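Local atomic coordinates of 2-methyl-aconitate isomerase (Shewanella oneidensis, PDB entry 5K87), a protein that catalyses the cis-trans isomerization of 2-methyl-aconitate in the 2-methylcitrate cycle, by which propionate is broken down. Residues A[283-289]-A[309-315]. The protein carries 1 engineered substitution. Residues are numbered along the deposited sequence; the frame is centred on the assembly and turned at random.
Sequences KIAFVAP and LVRALSM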
loop_
_atom_site.group_PDB
_atom_site.type_symbol
_atom_site.label_atom_id
_atom_site.label_comp_id
_atom_site.label_asym_id
_atom_site.label_seq_id
_atom_site.Cartn_x
_atom_site.Cartn_y
_atom_site.Cartn_z
ATOM N N LYS A 283 -20.334 10.813 -1.514
ATOM C CA LYS A 283 -19.084 11.209 -2.144
ATOM C C LYS A 283 -19.208 12.632 -2.679
ATOM O O LYS A 283 -20.322 13.124 -2.923
ATOM C CB LYS A 283 -18.770 10.254 -3.300
ATOM C CG LYS A 283 -18.670 8.790 -2.875
ATOM C CD LYS A 283 -17.538 8.541 -1.882
ATOM C CE LYS A 283 -17.363 7.055 -1.585
ATOM N NZ LYS A 283 -16.348 6.833 -0.502
ATOM N N ILE A 284 -18.070 13.292 -2.864
ATOM C CA ILE A 284 -18.029 14.588 -3.529
ATOM C C ILE A 284 -17.077 14.529 -4.723
ATOM O O ILE A 284 -16.017 13.895 -4.661
ATOM C CB ILE A 284 -17.655 15.728 -2.545
ATOM C CG1 ILE A 284 -17.746 17.100 -3.220
ATOM C CG2 ILE A 284 -16.299 15.482 -1.881
ATOM C CD1 ILE A 284 -17.796 18.246 -2.223
ATOM N N ALA A 285 -17.480 15.168 -5.815
ATOM C CA ALA A 285 -16.739 15.142 -7.068
ATOM C C ALA A 285 -16.868 16.474 -7.780
ATOM O O ALA A 285 -17.815 17.235 -7.551
ATOM C CB ALA A 285 -17.248 14.024 -7.957
ATOM N N PHE A 286 -15.915 16.762 -8.648
ATOM C CA PHE A 286 -15.995 17.967 -9.458
ATOM C C PHE A 286 -15.836 17.654 -10.938
ATOM O O PHE A 286 -15.138 16.705 -11.313
ATOM C CB PHE A 286 -15.073 19.095 -8.957
ATOM C CG PHE A 286 -13.607 18.747 -8.871
ATOM C CD1 PHE A 286 -13.093 18.115 -7.746
ATOM C CD2 PHE A 286 -12.728 19.128 -9.873
ATOM C CE1 PHE A 286 -11.740 17.834 -7.646
ATOM C CE2 PHE A 286 -11.374 18.851 -9.772
ATOM C CZ PHE A 286 -10.883 18.204 -8.657
ATOM N N VAL A 287 -16.521 18.442 -11.769
ATOM C CA VAL A 287 -16.658 18.133 -13.188
ATOM C C VAL A 287 -16.250 19.320 -14.054
ATOM O O VAL A 287 -16.282 20.469 -13.607
ATOM C CB VAL A 287 -18.120 17.733 -13.546
ATOM C CG1 VAL A 287 -18.589 16.596 -12.659
ATOM C CG2 VAL A 287 -19.078 18.927 -13.436
ATOM N N ALA A 288 -15.880 19.037 -15.296
ATOM C CA ALA A 288 -15.535 20.083 -16.246
ATOM C C ALA A 288 -15.686 19.558 -17.663
ATOM O O ALA A 288 -15.677 18.346 -17.883
ATOM C CB ALA A 288 -14.112 20.554 -16.017
ATOM N N PRO A 289 -15.832 20.475 -18.641
ATOM C CA PRO A 289 -15.823 20.030 -20.040
ATOM C C PRO A 289 -14.469 19.426 -20.419
ATOM O O PRO A 289 -13.491 19.622 -19.698
ATOM C CB PRO A 289 -16.062 21.337 -20.816
ATOM C CG PRO A 289 -16.735 22.250 -19.840
ATOM C CD PRO A 289 -16.118 21.920 -18.517
ATOM N N LEU A 309 -14.591 15.770 -17.904
ATOM C CA LEU A 309 -13.623 15.415 -16.871
ATOM C C LEU A 309 -14.349 15.278 -15.550
ATOM O O LEU A 309 -15.220 16.091 -15.224
ATOM C CB LEU A 309 -12.587 16.519 -16.731
ATOM C CG LEU A 309 -11.839 16.855 -18.016
ATOM C CD1 LEU A 309 -10.786 17.903 -17.729
ATOM C CD2 LEU A 309 -11.221 15.621 -18.648
ATOM N N VAL A 310 -13.997 14.247 -14.780
ATOM C CA VAL A 310 -14.508 14.113 -13.423
ATOM C C VAL A 310 -13.396 13.676 -12.489
ATOM O O VAL A 310 -12.659 12.730 -12.783
ATOM C CB VAL A 310 -15.664 13.090 -13.309
ATOM C CG1 VAL A 310 -16.284 13.169 -11.914
ATOM C CG2 VAL A 310 -16.734 13.319 -14.381
ATOM N N ARG A 311 -13.282 14.379 -11.369
ATOM C CA ARG A 311 -12.379 14.009 -10.283
ATOM C C ARG A 311 -13.250 13.781 -9.062
ATOM O O ARG A 311 -14.193 14.535 -8.833
ATOM C CB ARG A 311 -11.405 15.147 -10.009
ATOM C CG ARG A 311 -10.047 14.983 -10.659
ATOM C CD ARG A 311 -10.100 14.830 -12.168
ATOM N NE ARG A 311 -8.748 14.889 -12.712
ATOM C CZ ARG A 311 -8.408 14.525 -13.945
ATOM N NH1 ARG A 311 -9.318 14.083 -14.803
ATOM N NH2 ARG A 311 -7.149 14.625 -14.322
ATOM N N ALA A 312 -12.959 12.759 -8.266
ATOM C CA ALA A 312 -13.760 12.509 -7.073
ATOM C C ALA A 312 -12.881 12.311 -5.857
ATOM O O ALA A 312 -11.724 11.894 -5.976
ATOM C CB ALA A 312 -14.650 11.300 -7.269
ATOM N N LEU A 313 -13.429 12.611 -4.687
ATOM C CA LEU A 313 -12.756 12.301 -3.434
ATOM C C LEU A 313 -13.366 11.072 -2.802
ATOM O O LEU A 313 -14.555 10.802 -2.961
ATOM C CB LEU A 313 -12.853 13.473 -2.446
ATOM C CG LEU A 313 -11.869 14.617 -2.666
ATOM C CD1 LEU A 313 -12.350 15.533 -3.784
ATOM C CD2 LEU A 313 -11.666 15.399 -1.370
ATOM N N SER A 314 -12.539 10.322 -2.088
ATOM C CA SER A 314 -13.040 9.219 -1.284
ATOM C C SER A 314 -12.296 9.220 0.032
ATOM O O SER A 314 -11.068 9.276 0.057
ATOM C CB SER A 314 -12.861 7.885 -2.002
ATOM O OG SER A 314 -13.544 6.847 -1.313
ATOM N N MET A 315 -13.050 9.196 1.121
ATOM C CA MET A 315 -12.463 9.176 2.460
ATOM C C MET A 315 -11.468 10.319 2.671
ATOM O O MET A 315 -10.440 10.135 3.321
ATOM C CB MET A 315 -11.816 7.811 2.758
ATOM C CG MET A 315 -12.740 6.609 2.492
ATOM S SD MET A 315 -14.280 6.635 3.427
ATOM C CE MET A 315 -13.649 6.307 5.082
HETATM O O HOH W 1 -15.898 9.408 0.881
HETATM O O HOH W 2 -16.083 11.673 -0.817
#
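F286 and R311 face each other as a hydrogen-bonded pair of two antiparallel strands, 283-288 and 309-314, whose axes approach to 4.6 Å. Both backbone bonds of the pair form, F286 N to R311 O at 2.8 Å and R311 N to F286 O at 3.0 Å. On the same sheet face, F286 CG sits between its own backbone N and carbonyl carbon (chi1 58°), which swings the ring across to the neighbouring strand. There R311 CB makes a CH-pi contact 3.7 Å from the F286 ring centroid, over the ring face and displaced toward CZ. The guanidinium turns away from the ring, and its NE is bonded to the backbone oxygen of E240. With F286 cut back to an alanine, R311 CB and CG would probably lose their aromatic cover, and a gap would open beside Y236 and L318. On the opposite face, A285 CB meets A312 CB at 3.8 Å, and V287 lies alongside V310, pointing the same way.

Toward K283 the strands part, from 4.0 Å between the CA atoms of A285 and A312 to 6.4 Å between those of K283 and S314. L313 N still donates to I284 O, but the return link from I284 N to L313 O runs through a water, by a long bond at I284 N; another water accepts from K283 NZ and M315 N. K283 still reaches across, its chain bent at chi2 (-62°) and then extended, so that NZ donates to S314 OG at 2.9 Å; H280 ND1 is a further partner of NZ. K283 and S314 are both substrate-binding residues, so this splayed, hydrated end of an antiparallel strand pair forms part of the PrpF active site.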